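Local coordinates for alpha-1,3-glucanase (Bacillus circulans, PDB 5ZRU), which hydrolyses alpha-1,3-glucan as a GH87-type glycoside hydrolase, with this chain forming the catalytic unit of the longer enzyme, at residues 347-352 with 371-376; 136-141 with 316-321. All coordinates share one frame; numbering follows the deposited sequence.

Interaction 1 (347-352 with 371-376); sequences RNNLAD and RNNGDD. With CA (calcium ion), chain J.
Arg347 and Arg371 run side by side in the same direction, and their guanidinium groups stack flat, centres 3.8 Å apart and planes at 20°. NH1 of Arg371 lies over the middle of the other group, 3.4 Å from Arg347 CZ. Arg347 arrives on an extended chain, whereas Arg371 reaches the same level through a bend at chi3 (-64°). Glu139 forms salt bridges to both, Glu172 and Glu402 add theirs to Arg371, and Ser369 holds Arg347 NE. A leucine in place of Arg347 would probably leave Arg371 without its flat partner and Glu139 OE1 without its arginine partner. One residue on, the amides of Asn348 and Asn372 are steeply turned against each other, and Asn372 ND2 donates to Asn348 OD1 in the carbonyl plane (2.8 Å). The amides of Asn349 and Asn373 are instead nearly coplanar (7°); Asn373 OD1 accepts from Asn349 N at 3.0 Å and from Asn349 ND2 at 2.9 Å, on opposite faces of its plane. Beyond them Asp352 grips calcium with OD1 (2.3 Å) and OD2, the latter also bonded to Asn355, while Asp375 uses OD1; four waters fill out the seven contacts. Because the two carboxylates come from successive beta-helix turns, their shared calcium ties these together.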
loop_
_atom_site.group_PDB
_atom_site.type_symbol
_atom_site.label_atom_id
_atom_site.label_comp_id
_atom_site.label_asym_id
_atom_site.label_seq_id
_atom_site.Cartn_x
_atom_site.Cartn_y
_atom_site.Cartn_z
ATOM N N ARG A 347 -4.523 1.717 0.858
ATOM C CA ARG A 347 -3.798 2.039 2.083
ATOM C C ARG A 347 -4.313 1.225 3.255
ATOM O O ARG A 347 -5.471 0.809 3.281
ATOM C CB ARG A 347 -3.916 3.531 2.433
ATOM C CG ARG A 347 -3.489 4.490 1.310
ATOM C CD ARG A 347 -3.567 5.937 1.809
ATOM N NE ARG A 347 -3.132 6.911 0.802
ATOM C CZ ARG A 347 -3.520 8.181 0.797
ATOM N NH1 ARG A 347 -4.352 8.610 1.748
ATOM N NH2 ARG A 347 -3.090 9.024 -0.152
ATOM N N ASN A 348 -3.432 0.998 4.232
ATOM C CA ASN A 348 -3.847 0.451 5.528
ATOM C C ASN A 348 -4.560 -0.890 5.384
ATOM O O ASN A 348 -5.522 -1.176 6.097
ATOM C CB ASN A 348 -4.741 1.450 6.270
ATOM C CG ASN A 348 -4.175 2.831 6.270
ATOM O OD1 ASN A 348 -3.041 3.046 6.703
ATOM N ND2 ASN A 348 -4.953 3.793 5.770
ATOM N N ASN A 349 -4.092 -1.726 4.466
ATOM C CA ASN A 349 -4.603 -3.082 4.366
ATOM C C ASN A 349 -3.694 -4.034 5.143
ATOM O O ASN A 349 -2.510 -3.748 5.384
ATOM C CB ASN A 349 -4.723 -3.511 2.902
ATOM C CG ASN A 349 -5.611 -2.575 2.101
ATOM O OD1 ASN A 349 -6.841 -2.618 2.221
ATOM N ND2 ASN A 349 -4.990 -1.705 1.286
ATOM N N LEU A 350 -4.282 -5.161 5.564
ATOM C CA LEU A 350 -3.596 -6.111 6.440
ATOM C C LEU A 350 -2.527 -6.918 5.713
ATOM O O LEU A 350 -1.668 -7.518 6.370
ATOM C CB LEU A 350 -4.619 -7.060 7.079
ATOM C CG LEU A 350 -5.541 -6.379 8.094
ATOM C CD1 LEU A 350 -6.850 -7.120 8.249
ATOM C CD2 LEU A 350 -4.836 -6.245 9.462
ATOM N N ALA A 351 -2.555 -6.937 4.382
ATOM C CA ALA A 351 -1.553 -7.633 3.577
ATOM C C ALA A 351 -1.281 -6.829 2.304
ATOM O O ALA A 351 -1.176 -5.606 2.381
ATOM C CB ALA A 351 -2.009 -9.062 3.251
ATOM N N ASP A 352 -1.182 -7.486 1.138
ATOM C CA ASP A 352 -0.736 -6.806 -0.082
ATOM C C ASP A 352 -1.620 -5.614 -0.430
ATOM O O ASP A 352 -2.841 -5.661 -0.270
ATOM C CB ASP A 352 -0.761 -7.747 -1.294
ATOM C CG ASP A 352 0.043 -9.005 -1.087
ATOM O OD1 ASP A 352 -0.105 -9.615 -0.011
ATOM O OD2 ASP A 352 0.778 -9.396 -2.023
ATOM N N ARG A 371 0.064 2.758 0.526
ATOM C CA ARG A 371 0.607 3.216 1.803
ATOM C C ARG A 371 0.209 2.312 2.961
ATOM O O ARG A 371 -0.961 1.954 3.096
ATOM C CB ARG A 371 0.155 4.660 2.102
ATOM C CG ARG A 371 0.811 5.252 3.346
ATOM C CD ARG A 371 0.289 6.665 3.649
ATOM N NE ARG A 371 0.623 7.623 2.607
ATOM C CZ ARG A 371 -0.059 8.742 2.357
ATOM N NH1 ARG A 371 -1.149 9.051 3.054
ATOM N NH2 ARG A 371 0.340 9.541 1.381
ATOM N N ASN A 372 1.189 1.948 3.796
ATOM C CA ASN A 372 0.927 1.369 5.120
ATOM C C ASN A 372 0.252 0.001 5.024
ATOM O O ASN A 372 -0.638 -0.321 5.812
ATOM C CB ASN A 372 0.087 2.325 5.983
ATOM C CG ASN A 372 0.236 2.059 7.476
ATOM O OD1 ASN A 372 1.344 1.872 7.983
ATOM N ND2 ASN A 372 -0.882 2.068 8.190
ATOM N N ASN A 373 0.695 -0.819 4.077
ATOM C CA ASN A 373 0.136 -2.152 3.887
ATOM C C ASN A 373 1.004 -3.220 4.553
ATOM O O ASN A 373 2.204 -3.032 4.781
ATOM C CB ASN A 373 -0.037 -2.442 2.390
ATOM C CG ASN A 373 -1.063 -1.527 1.748
ATOM O OD1 ASN A 373 -2.241 -1.588 2.081
ATOM N ND2 ASN A 373 -0.620 -0.661 0.829
ATOM N N GLY A 374 0.379 -4.361 4.852
ATOM C CA GLY A 374 0.996 -5.387 5.676
ATOM C C GLY A 374 1.603 -6.567 4.952
ATOM O O GLY A 374 1.768 -7.648 5.534
ATOM N N ASP A 375 1.943 -6.360 3.685
ATOM C CA ASP A 375 2.678 -7.313 2.864
ATOM C C ASP A 375 3.163 -6.506 1.661
ATOM O O ASP A 375 3.142 -5.269 1.702
ATOM C CB ASP A 375 1.788 -8.526 2.527
ATOM C CG ASP A 375 2.580 -9.822 2.371
ATOM O OD1 ASP A 375 3.517 -9.860 1.556
ATOM O OD2 ASP A 375 2.253 -10.810 3.060
ATOM N N ASP A 376 3.594 -7.173 0.594
ATOM C CA ASP A 376 4.122 -6.420 -0.545
ATOM C C ASP A 376 3.118 -5.374 -1.011
ATOM O O ASP A 376 1.929 -5.666 -1.160
ATOM C CB ASP A 376 4.456 -7.357 -1.704
ATOM C CG ASP A 376 5.560 -8.328 -1.363
ATOM O OD1 ASP A 376 6.686 -7.868 -1.076
ATOM O OD2 ASP A 376 5.294 -9.548 -1.370
HETATM CA CA CA J . 1.818 -10.956 -0.063
HETATM O O HOH W 1 0.131 -11.995 1.091
HETATM O O HOH W 2 2.987 -10.551 -1.715
HETATM O O HOH W 3 3.156 -12.472 0.697
HETATM O O HOH W 4 0.837 -12.842 -0.904
#

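Interaction 2 (136-141 with 316-321); sequences RFDEVH and VEHFEC. With PE5 (3,6,9,12,15,18,21,24-octaoxahexacosan-1-ol), chain C.
Asp138 OD1 meets the edge of the His318 ring in a direct hydrogen bond between 136-141 and 316-321. His318 NE2 donates to Asp138 OD1 over 2.7 Å with an N-H...O angle of 163°; the N-H points at the syn lone pair of that oxygen, which lies almost in the ring plane. The carboxylate itself is turned 78° from the ring. Asp138 reaches the histidine because chi1 (-158°) swings its CG away from the backbone N, while Asn285 OD1 pairs with ND1 at the far side, so the imidazole is fixed in rotation by both nitrogens.

The two strands belong to different modules: 132-144 is part of the antiparallel sheet of the D1 region, whereas 310-317 is a strand of the parallel beta-helix in D2.

Water joins the other polar groups. Water 6 donates to Glu139 OE1 at 2.6 Å and to Glu317 OE1 at 2.8 Å, placing a proton donor between two carboxylates; Arg347 also engages Glu139 OE1, Arg371 its OE2, and Asn348 Glu317 OE1. Water 7 sits at the His141 edge, in the ring plane, 2.8 Å from ND1, and donates to Glu317 OE2, which Tyr283 holds too.

Van der Waals contact comes from the bound polyether: its C11 lies over a face of the His141 ring, offset toward the rim and 3.4 Å from CE1, and Val140 CG1 approaches its C7 at 4.0 Å.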
loop_
_atom_site.group_PDB
_atom_site.type_symbol
_atom_site.label_atom_id
_atom_site.label_comp_id
_atom_site.label_asym_id
_atom_site.label_seq_id
_atom_site.Cartn_x
_atom_site.Cartn_y
_atom_site.Cartn_z
ATOM N N ARG A 136 1.062 0.087 13.525
ATOM C CA ARG A 136 0.674 0.967 14.622
ATOM C C ARG A 136 0.003 2.251 14.147
ATOM O O ARG A 136 -0.649 2.925 14.955
ATOM C CB ARG A 136 1.898 1.276 15.493
ATOM C CG ARG A 136 2.302 0.072 16.360
ATOM C CD ARG A 136 3.668 0.260 17.024
ATOM N NE ARG A 136 4.733 0.004 16.059
ATOM C CZ ARG A 136 5.965 -0.377 16.380
ATOM N NH1 ARG A 136 6.311 -0.539 17.657
ATOM N NH2 ARG A 136 6.844 -0.615 15.422
ATOM N N PHE A 137 0.131 2.606 12.865
ATOM C CA PHE A 137 -0.494 3.808 12.337
ATOM C C PHE A 137 -1.667 3.453 11.426
ATOM O O PHE A 137 -1.758 2.349 10.880
ATOM C CB PHE A 137 0.529 4.684 11.593
ATOM C CG PHE A 137 1.446 5.459 12.511
ATOM C CD1 PHE A 137 2.577 4.860 13.058
ATOM C CD2 PHE A 137 1.164 6.782 12.836
ATOM C CE1 PHE A 137 3.422 5.570 13.918
ATOM C CE2 PHE A 137 1.997 7.508 13.701
ATOM C CZ PHE A 137 3.128 6.907 14.239
ATOM N N ASP A 138 -2.580 4.412 11.288
ATOM C CA ASP A 138 -3.774 4.264 10.464
ATOM C C ASP A 138 -4.130 5.647 9.935
ATOM O O ASP A 138 -3.479 6.638 10.270
ATOM C CB ASP A 138 -4.932 3.649 11.271
ATOM C CG ASP A 138 -5.988 2.979 10.383
ATOM O OD1 ASP A 138 -5.858 3.001 9.142
ATOM O OD2 ASP A 138 -6.961 2.424 10.934
ATOM N N GLU A 139 -5.185 5.726 9.122
ATOM C CA GLU A 139 -5.613 7.007 8.575
ATOM C C GLU A 139 -7.111 7.184 8.750
ATOM O O GLU A 139 -7.860 6.208 8.876
ATOM C CB GLU A 139 -5.245 7.139 7.084
ATOM C CG GLU A 139 -3.745 7.194 6.863
ATOM C CD GLU A 139 -3.369 7.422 5.416
ATOM O OE1 GLU A 139 -4.263 7.607 4.569
ATOM O OE2 GLU A 139 -2.169 7.394 5.131
ATOM N N VAL A 140 -7.528 8.451 8.800
ATOM C CA VAL A 140 -8.925 8.842 8.654
ATOM C C VAL A 140 -8.938 10.043 7.724
ATOM O O VAL A 140 -7.913 10.692 7.509
ATOM C CB VAL A 140 -9.627 9.197 9.990
ATOM C CG1 VAL A 140 -9.815 7.949 10.851
ATOM C CG2 VAL A 140 -8.840 10.263 10.754
ATOM N N HIS A 141 -10.104 10.326 7.148
ATOM C CA HIS A 141 -10.245 11.544 6.359
ATOM C C HIS A 141 -11.608 12.161 6.628
ATOM O O HIS A 141 -12.543 11.486 7.063
ATOM C CB HIS A 141 -10.022 11.294 4.851
ATOM C CG HIS A 141 -11.034 10.393 4.204
ATOM N ND1 HIS A 141 -10.972 9.017 4.286
ATOM C CD2 HIS A 141 -12.106 10.674 3.419
ATOM C CE1 HIS A 141 -11.972 8.490 3.599
ATOM N NE2 HIS A 141 -12.678 9.474 3.069
ATOM N N VAL A 316 -9.383 2.745 -1.081
ATOM C CA VAL A 316 -9.763 1.527 -0.364
ATOM C C VAL A 316 -8.778 1.275 0.768
ATOM O O VAL A 316 -7.563 1.446 0.605
ATOM C CB VAL A 316 -9.859 0.293 -1.291
ATOM C CG1 VAL A 316 -10.941 0.518 -2.340
ATOM C CG2 VAL A 316 -8.505 -0.027 -1.937
ATOM N N GLU A 317 -9.308 0.892 1.929
ATOM C CA GLU A 317 -8.448 0.649 3.075
ATOM C C GLU A 317 -9.071 -0.380 4.006
ATOM O O GLU A 317 -10.283 -0.607 3.999
ATOM C CB GLU A 317 -8.138 1.950 3.843
ATOM C CG GLU A 317 -9.320 2.762 4.307
ATOM C CD GLU A 317 -8.906 4.105 4.939
ATOM O OE1 GLU A 317 -7.692 4.366 5.089
ATOM O OE2 GLU A 317 -9.807 4.900 5.282
ATOM N N HIS A 318 -8.205 -0.989 4.821
ATOM C CA HIS A 318 -8.575 -1.908 5.894
ATOM C C HIS A 318 -9.084 -3.249 5.386
ATOM O O HIS A 318 -9.733 -3.995 6.132
ATOM C CB HIS A 318 -9.600 -1.269 6.841
ATOM C CG HIS A 318 -9.167 0.061 7.365
ATOM N ND1 HIS A 318 -10.037 1.116 7.535
ATOM C CD2 HIS A 318 -7.948 0.508 7.750
ATOM C CE1 HIS A 318 -9.372 2.160 8.000
ATOM N NE2 HIS A 318 -8.103 1.814 8.143
ATOM N N PHE A 319 -8.785 -3.601 4.142
ATOM C CA PHE A 319 -9.146 -4.924 3.649
ATOM C C PHE A 319 -7.989 -5.890 3.861
ATOM O O PHE A 319 -6.899 -5.507 4.285
ATOM C CB PHE A 319 -9.554 -4.845 2.175
ATOM C CG PHE A 319 -10.855 -4.116 1.965
ATOM C CD1 PHE A 319 -12.064 -4.796 2.052
ATOM C CD2 PHE A 319 -10.870 -2.749 1.745
ATOM C CE1 PHE A 319 -13.273 -4.124 1.894
ATOM C CE2 PHE A 319 -12.066 -2.065 1.575
ATOM C CZ PHE A 319 -13.278 -2.753 1.660
ATOM N N GLU A 320 -8.240 -7.168 3.576
ATOM C CA GLU A 320 -7.174 -8.161 3.639
ATOM C C GLU A 320 -6.044 -7.782 2.698
ATOM O O GLU A 320 -4.872 -7.760 3.084
ATOM C CB GLU A 320 -7.733 -9.537 3.279
ATOM C CG GLU A 320 -6.687 -10.632 3.172
ATOM C CD GLU A 320 -7.270 -11.917 2.626
ATOM O OE1 GLU A 320 -8.401 -11.876 2.092
ATOM O OE2 GLU A 320 -6.600 -12.963 2.725
ATOM N N CYS A 321 -6.393 -7.497 1.447
ATOM C CA CYS A 321 -5.541 -6.842 0.472
ATOM C C CYS A 321 -6.392 -5.783 -0.207
ATOM O O CYS A 321 -7.623 -5.876 -0.211
ATOM C CB CYS A 321 -5.012 -7.810 -0.597
ATOM S SG CYS A 321 -4.208 -9.305 0.004
HETATM C C48 PE5 C . -18.406 -0.377 10.717
HETATM C C50 PE5 C . -16.917 -0.593 11.008
HETATM O O1 PE5 C . -16.642 -0.304 12.353
HETATM C C1 PE5 C . -15.318 -0.537 12.749
HETATM C C2 PE5 C . -15.072 -0.007 14.164
HETATM O O2 PE5 C . -15.209 1.386 14.177
HETATM C C3 PE5 C . -15.155 1.992 15.437
HETATM C C4 PE5 C . -15.387 3.502 15.295
HETATM O O3 PE5 C . -14.444 4.049 14.411
HETATM C C5 PE5 C . -14.475 5.441 14.246
HETATM C C6 PE5 C . -14.440 5.809 12.756
HETATM O O4 PE5 C . -13.126 5.931 12.271
HETATM C C7 PE5 C . -12.894 5.413 10.986
HETATM C C8 PE5 C . -13.897 5.990 9.985
HETATM O O5 PE5 C . -13.889 5.219 8.825
HETATM C C9 PE5 C . -14.944 5.478 7.938
HETATM C C10 PE5 C . -14.401 6.264 6.753
HETATM O O6 PE5 C . -15.149 7.433 6.593
HETATM C C11 PE5 C . -14.505 8.445 5.876
HETATM C C12 PE5 C . -15.273 9.753 6.012
HETATM O O7 PE5 C . -15.686 10.113 4.731
HETATM C C13 PE5 C . -15.606 11.479 4.443
HETATM C C14 PE5 C . -16.624 11.797 3.351
HETATM O O8 PE5 C . -17.755 10.999 3.563
HETATM C C15 PE5 C . -18.774 11.113 2.604
HETATM C C16 PE5 C . -20.043 11.662 3.272
HETATM O O52 PE5 C . -21.006 10.655 3.417
HETATM O O HOH W 5 -10.344 5.582 7.743
HETATM O O HOH W 6 -6.628 6.773 4.016
HETATM O O HOH W 7 -8.880 7.523 5.292
#

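In the fold
Both contacts are buried, with centres about 8 Å apart, but they differ in reach. Interaction 1 joins neighbouring turns of the beta-helix, offset by 24 residues at the arginine and asparagine pairs, and buries 567 Å² through backbone pairing, matched side chains and a shared metal. Interaction 2 spans the D1-D2 boundary, buries only 167 Å², and depends on a direct His-carboxylate bond supplemented by water. The two meet at residues 137-139: the D1 strand of interaction 2 helps balance the charges of interaction 1, and Phe137 O probably accepts from Asn372 ND2. Segment 316-321 also packs against 347-352, its beta-helix neighbour. His318, Arg347 and Arg371, from three consecutive turns, each reach a carboxylate of that D1 strand.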